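Local structure of putative phosphoglycolate phosphatase (Lactobacillus delbrueckii, 2HI0) at residues G51-V56 and T88-V93; V72-G75 and I81-A84; F48-G51 and T57-L60. The protein probably acts as a phosphoglycolate phosphatase of the haloacid dehalogenase superfamily, hydrolysing the phosphate ester of 2-phosphoglycolate. All blocks are in the same frame, centred on the assembly; numbering follows the deposited sequence.

Contact 1. Residues G51-V56 and T88-V93; sequences GVVVAV and TEVNRV. Unlike the reference sequence in segment 88-93: Thr88 (reference Ala).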
loop_
_atom_site.group_PDB
_atom_site.type_symbol
_atom_site.label_atom_id
_atom_site.label_comp_id
_atom_site.label_asym_id
_atom_site.label_seq_id
_atom_site.Cartn_x
_atom_site.Cartn_y
_atom_site.Cartn_z
ATOM N N GLY A 51 -5.488 4.829 0.463
ATOM C CA GLY A 51 -6.661 4.489 -0.354
ATOM C C GLY A 51 -6.942 5.484 -1.450
ATOM O O GLY A 51 -6.418 6.623 -1.462
ATOM N N VAL A 52 -7.826 5.072 -2.337
ATOM C CA VAL A 52 -8.067 5.855 -3.531
ATOM C C VAL A 52 -8.799 7.169 -3.304
ATOM O O VAL A 52 -8.570 8.108 -4.010
ATOM C CB VAL A 52 -8.819 5.048 -4.635
ATOM C CG1 VAL A 52 -7.930 3.917 -5.129
ATOM C CG2 VAL A 52 -10.173 4.577 -4.176
ATOM N N VAL A 53 -9.661 7.229 -2.314
ATOM C CA VAL A 53 -10.373 8.504 -1.989
ATOM C C VAL A 53 -9.365 9.557 -1.527
ATOM O O VAL A 53 -9.358 10.680 -2.029
ATOM C CB VAL A 53 -11.504 8.282 -0.928
ATOM C CG1 VAL A 53 -12.082 9.605 -0.443
ATOM C CG2 VAL A 53 -12.610 7.358 -1.476
ATOM N N VAL A 54 -8.507 9.177 -0.583
ATOM C CA VAL A 54 -7.464 10.127 -0.137
ATOM C C VAL A 54 -6.491 10.468 -1.269
ATOM O O VAL A 54 -6.062 11.595 -1.378
ATOM C CB VAL A 54 -6.717 9.610 1.137
ATOM C CG1 VAL A 54 -5.502 10.462 1.417
ATOM C CG2 VAL A 54 -7.676 9.546 2.367
ATOM N N ALA A 55 -6.161 9.488 -2.095
ATOM C CA ALA A 55 -5.227 9.693 -3.215
ATOM C C ALA A 55 -5.786 10.743 -4.189
ATOM O O ALA A 55 -5.066 11.682 -4.608
ATOM C CB ALA A 55 -4.943 8.352 -3.960
ATOM N N VAL A 56 -7.059 10.610 -4.572
ATOM C CA VAL A 56 -7.668 11.586 -5.516
ATOM C C VAL A 56 -7.871 12.954 -4.821
ATOM O O VAL A 56 -7.655 14.013 -5.433
ATOM C CB VAL A 56 -8.921 11.038 -6.171
ATOM C CG1 VAL A 56 -9.656 12.097 -6.992
ATOM C CG2 VAL A 56 -8.540 9.861 -7.053
ATOM N N THR A 88 -17.553 15.321 -3.897
ATOM C CA THR A 88 -18.317 15.099 -5.087
ATOM C C THR A 88 -17.393 15.008 -6.295
ATOM O O THR A 88 -17.552 14.103 -7.128
ATOM C CB THR A 88 -19.378 16.213 -5.258
ATOM O OG1 THR A 88 -20.280 16.178 -4.145
ATOM C CG2 THR A 88 -20.182 16.080 -6.556
ATOM N N GLU A 89 -16.438 15.918 -6.407
ATOM C CA GLU A 89 -15.494 15.816 -7.504
ATOM C C GLU A 89 -14.578 14.588 -7.385
ATOM O O GLU A 89 -14.273 13.954 -8.399
ATOM C CB GLU A 89 -14.690 17.103 -7.623
ATOM C CG GLU A 89 -13.851 17.186 -8.901
ATOM C CD GLU A 89 -14.644 17.199 -10.201
ATOM O OE1 GLU A 89 -15.883 17.423 -10.197
ATOM O OE2 GLU A 89 -14.001 16.998 -11.262
ATOM N N VAL A 90 -14.129 14.271 -6.167
ATOM C CA VAL A 90 -13.361 13.036 -5.921
ATOM C C VAL A 90 -14.112 11.810 -6.510
ATOM O O VAL A 90 -13.524 10.992 -7.278
ATOM C CB VAL A 90 -13.047 12.862 -4.427
ATOM C CG1 VAL A 90 -12.466 11.452 -4.142
ATOM C CG2 VAL A 90 -12.048 13.940 -3.996
ATOM N N ASN A 91 -15.396 11.688 -6.165
ATOM C CA ASN A 91 -16.223 10.546 -6.561
ATOM C C ASN A 91 -16.384 10.526 -8.084
ATOM O O ASN A 91 -16.418 9.460 -8.700
ATOM C CB ASN A 91 -17.570 10.537 -5.852
ATOM C CG ASN A 91 -17.445 10.290 -4.374
ATOM O OD1 ASN A 91 -16.439 9.765 -3.919
ATOM N ND2 ASN A 91 -18.475 10.667 -3.613
ATOM N N ARG A 92 -16.417 11.704 -8.697
ATOM C CA ARG A 92 -16.604 11.782 -10.172
ATOM C C ARG A 92 -15.328 11.294 -10.857
ATOM O O ARG A 92 -15.372 10.543 -11.846
ATOM C CB ARG A 92 -16.950 13.189 -10.620
ATOM C CG ARG A 92 -17.376 13.272 -12.046
ATOM C CD ARG A 92 -17.967 14.649 -12.352
ATOM N NE ARG A 92 -16.919 15.659 -12.549
ATOM C CZ ARG A 92 -16.292 15.907 -13.704
ATOM N NH1 ARG A 92 -16.562 15.232 -14.798
ATOM N NH2 ARG A 92 -15.378 16.855 -13.757
ATOM N N VAL A 93 -14.171 11.684 -10.322
ATOM C CA VAL A 93 -12.887 11.201 -10.860
ATOM C C VAL A 93 -12.745 9.677 -10.617
ATOM O O VAL A 93 -12.333 8.929 -11.491
ATOM C CB VAL A 93 -11.686 11.993 -10.259
ATOM C CG1 VAL A 93 -10.375 11.379 -10.679
ATOM C CG2 VAL A 93 -11.733 13.450 -10.684
#
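Val56 and Val90 face each other between two helices of the all-helical cap that accompanies the Rossmann-like core in this branch of the haloacid dehalogenase superfamily. CG1 of Val56 is central to the contact, lying 3.8 Å from Val93 CG1 and 4.1 Å from Val90 CG1. The CB of Val56 points toward helix 88-93, and chi1 172°, with CG1 anti to the backbone N, sets that methyl against Val93. Val90 CG1 also meets Val53 CG1 at 4.2 Å, their side chains crossing at about a right angle, and rests 3.8 Å from Val53 O. Short, branched valines suit the spacing: the axes of 52-56 and 88-93 approach to 9.6 Å, with their directions 109° apart. Val53 is exposed, the other three buried; Leu26 and Phe30 of helix 19-32 pack against Val56 and Val93 respectively. Further out, Glu89 and Arg92 form a salt bridge within their helix, with His35 and Thr33 O as second partners. Arg92 NE lies 3.1 Å from Glu89 OE1, nearly straight and in the guanidinium plane, though well out of the carboxylate plane; from Arg92 NH2 to the syn lone pair of Glu89 OE2 the bond is shorter, 2.9 Å, but bent and tilted from the guanidinium plane.

Contact 2. Residues V72-G75 and I81-A84; sequences VAFG and IPEA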
loop_
_atom_site.group_PDB
_atom_site.type_symbol
_atom_site.label_atom_id
_atom_site.label_comp_id
_atom_site.label_asym_id
_atom_site.label_seq_id
_atom_site.Cartn_x
_atom_site.Cartn_y
_atom_site.Cartn_z
ATOM N N VAL A 72 0.310 15.147 3.442
ATOM C CA VAL A 72 0.563 14.007 4.332
ATOM C C VAL A 72 -0.619 13.765 5.289
ATOM O O VAL A 72 -1.084 12.609 5.448
ATOM C CB VAL A 72 1.898 14.136 5.077
ATOM C CG1 VAL A 72 2.101 12.973 6.037
ATOM C CG2 VAL A 72 3.098 14.243 4.086
ATOM N N ALA A 73 -1.165 14.847 5.837
ATOM C CA ALA A 73 -2.244 14.778 6.844
ATOM C C ALA A 73 -3.640 14.477 6.241
ATOM O O ALA A 73 -4.600 14.234 6.970
ATOM C CB ALA A 73 -2.284 16.088 7.664
ATOM N N PHE A 74 -3.769 14.535 4.915
ATOM C CA PHE A 74 -5.010 14.105 4.312
ATOM C C PHE A 74 -5.363 12.703 4.749
ATOM O O PHE A 74 -4.538 11.808 4.742
ATOM C CB PHE A 74 -4.977 14.186 2.802
ATOM C CG PHE A 74 -5.038 15.584 2.215
ATOM C CD1 PHE A 74 -4.514 16.681 2.859
ATOM C CD2 PHE A 74 -5.538 15.750 0.924
ATOM C CE1 PHE A 74 -4.546 17.971 2.248
ATOM C CE2 PHE A 74 -5.596 16.951 0.309
ATOM C CZ PHE A 74 -5.055 18.102 0.953
ATOM N N GLY A 75 -6.618 12.523 5.103
ATOM C CA GLY A 75 -7.080 11.214 5.555
ATOM C C GLY A 75 -7.016 11.075 7.072
ATOM O O GLY A 75 -7.394 10.032 7.581
ATOM N N ILE A 81 -7.911 20.278 4.072
ATOM C CA ILE A 81 -8.293 20.110 2.662
ATOM C C ILE A 81 -8.720 21.495 2.098
ATOM O O ILE A 81 -9.599 22.150 2.650
ATOM C CB ILE A 81 -9.352 19.007 2.466
ATOM C CG1 ILE A 81 -8.725 17.639 2.846
ATOM C CG2 ILE A 81 -9.852 19.001 1.011
ATOM C CD1 ILE A 81 -9.711 16.639 3.086
ATOM N N PRO A 82 -8.091 21.938 0.983
ATOM C CA PRO A 82 -8.465 23.219 0.392
ATOM C C PRO A 82 -9.931 23.276 -0.003
ATOM O O PRO A 82 -10.498 22.268 -0.442
ATOM C CB PRO A 82 -7.594 23.320 -0.869
ATOM C CG PRO A 82 -6.591 22.259 -0.767
ATOM C CD PRO A 82 -7.024 21.258 0.232
ATOM N N GLU A 83 -10.501 24.470 0.105
ATOM C CA GLU A 83 -11.875 24.695 -0.269
ATOM C C GLU A 83 -12.160 24.417 -1.731
ATOM O O GLU A 83 -13.319 24.216 -2.097
ATOM C CB GLU A 83 -12.311 26.126 0.077
ATOM C CG GLU A 83 -12.554 26.263 1.521
ATOM C CD GLU A 83 -13.048 27.644 1.920
ATOM O OE1 GLU A 83 -13.178 28.560 1.046
ATOM O OE2 GLU A 83 -13.352 27.794 3.125
ATOM N N ALA A 84 -11.128 24.357 -2.570
ATOM C CA ALA A 84 -11.293 23.986 -3.975
ATOM C C ALA A 84 -11.661 22.519 -4.216
ATOM O O ALA A 84 -12.134 22.134 -5.298
ATOM C CB ALA A 84 -10.024 24.293 -4.727
#
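Phe74 lays one face of its ring against the side chain of Ile81, so that a flat aromatic surface meets an aliphatic one. The methylene Ile81 CG1, rather than the terminal methyl, does the touching: it stands 4.0 Å from the centroid of the Phe74 ring and only 5° off the ring normal, a CH-pi contact over the centre of the face. Its distance of 4.1 Å to Phe74 CE2 is close to those it makes to neighbouring ring atoms, as expected of a group placed centrally. The torsions of Phe74 explain the pose: CG lies anti to the carbonyl carbon (chi1 -73°), and a chi2 of 31° turns the face to Ile81. Pro82 adds a second, oblique approach, its CD 3.8 Å from Phe74 CZ at the far end of the ring. A proline suits this extended stretch, since its ring supplies an apolar surface without adding a backbone N-H. Across the ring plane from Ile81 lies Arg58 of helix 52-63, and Thr57 and Ala61 of that helix also touch the phenyl group, which is consequently buried although both segments are irregular. Replacing Phe74 with an alanine would probably leave a gap between Ile81 CG1 and the Arg58 side chain, on opposite sides of the ring, and deprive Pro82 CD of its aromatic neighbour. Just beyond, Gly75 has a positive phi that suits glycine, and its N is held by Glu79. In architectural terms this is a long loop of the helical cap, between helices 68-71 and 87-103, folded on itself around an aromatic residue that packs onto helix 52-63.

Contact 3. Residues F48-G51 and T57-L60; sequences FGSG and TRAL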
loop_
_atom_site.group_PDB
_atom_site.type_symbol
_atom_site.label_atom_id
_atom_site.label_comp_id
_atom_site.label_asym_id
_atom_site.label_seq_id
_atom_site.Cartn_x
_atom_site.Cartn_y
_atom_site.Cartn_z
ATOM N N PHE A 48 -0.722 8.162 -3.071
ATOM C CA PHE A 48 -1.247 6.853 -2.646
ATOM C C PHE A 48 -0.698 6.431 -1.253
ATOM O O PHE A 48 0.224 7.070 -0.746
ATOM C CB PHE A 48 -0.988 5.851 -3.779
ATOM C CG PHE A 48 -1.908 6.058 -4.948
ATOM C CD1 PHE A 48 -3.161 5.462 -4.958
ATOM C CD2 PHE A 48 -1.587 6.888 -6.004
ATOM C CE1 PHE A 48 -4.022 5.671 -5.987
ATOM C CE2 PHE A 48 -2.478 7.096 -7.037
ATOM C CZ PHE A 48 -3.682 6.493 -7.017
ATOM N N GLY A 49 -1.323 5.420 -0.625
ATOM C CA GLY A 49 -0.974 4.921 0.715
ATOM C C GLY A 49 -2.190 4.808 1.633
ATOM O O GLY A 49 -2.297 3.915 2.498
ATOM N N SER A 50 -3.118 5.708 1.421
ATOM C CA SER A 50 -4.286 5.834 2.283
ATOM C C SER A 50 -5.599 5.554 1.566
ATOM O O SER A 50 -6.652 6.019 2.003
ATOM C CB SER A 50 -4.321 7.228 2.924
ATOM O OG SER A 50 -3.252 7.401 3.845
ATOM N N GLY A 51 -5.488 4.829 0.463
ATOM C CA GLY A 51 -6.661 4.489 -0.354
ATOM C C GLY A 51 -6.942 5.484 -1.450
ATOM O O GLY A 51 -6.418 6.623 -1.462
ATOM N N THR A 57 -8.188 12.932 -3.542
ATOM C CA THR A 57 -8.332 14.197 -2.795
ATOM C C THR A 57 -6.982 14.960 -2.797
ATOM O O THR A 57 -6.906 16.160 -3.041
ATOM C CB THR A 57 -8.785 13.927 -1.328
ATOM O OG1 THR A 57 -9.996 13.162 -1.320
ATOM C CG2 THR A 57 -8.997 15.245 -0.521
ATOM N N ARG A 58 -5.899 14.238 -2.478
ATOM C CA ARG A 58 -4.535 14.767 -2.552
ATOM C C ARG A 58 -4.194 15.294 -3.949
ATOM O O ARG A 58 -3.614 16.409 -4.091
ATOM C CB ARG A 58 -3.570 13.693 -2.100
ATOM C CG ARG A 58 -3.458 13.498 -0.569
ATOM C CD ARG A 58 -2.522 12.300 -0.314
ATOM N NE ARG A 58 -2.251 12.124 1.102
ATOM C CZ ARG A 58 -1.765 11.011 1.629
ATOM N NH1 ARG A 58 -1.602 9.932 0.859
ATOM N NH2 ARG A 58 -1.521 10.959 2.917
ATOM N N ALA A 59 -4.534 14.510 -4.966
ATOM C CA ALA A 59 -4.185 14.898 -6.355
ATOM C C ALA A 59 -4.921 16.161 -6.791
ATOM O O ALA A 59 -4.322 17.038 -7.403
ATOM C CB ALA A 59 -4.490 13.750 -7.376
ATOM N N LEU A 60 -6.183 16.271 -6.419
ATOM C CA LEU A 60 -6.968 17.472 -6.707
ATOM C C LEU A 60 -6.405 18.683 -5.957
ATOM O O LEU A 60 -6.351 19.776 -6.500
ATOM C CB LEU A 60 -8.457 17.265 -6.393
ATOM C CG LEU A 60 -9.248 16.346 -7.315
ATOM C CD1 LEU A 60 -10.658 16.026 -6.744
ATOM C CD2 LEU A 60 -9.375 17.002 -8.736
HETATM O O HOH W 1 -0.708 8.076 2.887
#
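The loop between helices 41-47 and 52-63 of the cap is joined back to the second of these helices through Arg58, which reaches Phe48 and Ser50. An ordered water makes the polar link: it accepts from Arg58 NH1 at 2.9 Å, at the edge and in the plane of the guanidinium, and is hydrogen-bonded to Ser50 OG at 2.8 Å. Direct approaches are longer, with Phe48 O 3.8 Å from Arg58 NH1. Arginine suits this place because its chain, extended from CG to NE, delivers several N-H groups to carbonyls in a buried setting. NH1 bonds to Phe47 O, NE to Leu71 O and NH2 to Val72 O; these carbonyls lie at or near the C-terminal ends of helices 41-47 and 68-71, which would probably favour the positive charge. Ser50, whose CB points toward the helix, offers a small hydroxyl to the bridging water, while at Gly49 any side chain would collide with the carbonyl before it. Gly49 O is bound by Asn134, and the nearest atom of the Phe48 side chain is about 7 Å from the sodium ion held by Asp10, Asp12 and Asp190. This is a cap loop bordering the metal site of a haloacid dehalogenase-type fold.

Helix 52-63 links all three contacts: contacts 1 and 3 use it directly, and the loop of contact 2 packs onto it. Contacts 1 and 3 are mainly buried, their centres about 7 Å apart, whereas contact 2 is partly buried and lies farther from the centre of the chain. Chemistry follows place. Between the helices of contact 1 the fit is chiefly aliphatic; in the loop of contact 2 an aromatic face takes over; contact 3, nearest the sodium site, relies on an arginine, a bridging water and backbone carbonyls. Arg58 belongs to contact 3, while its aliphatic chain packs on the ring of contact 2. Val90 of contact 1 likewise touches Thr57 and Leu60.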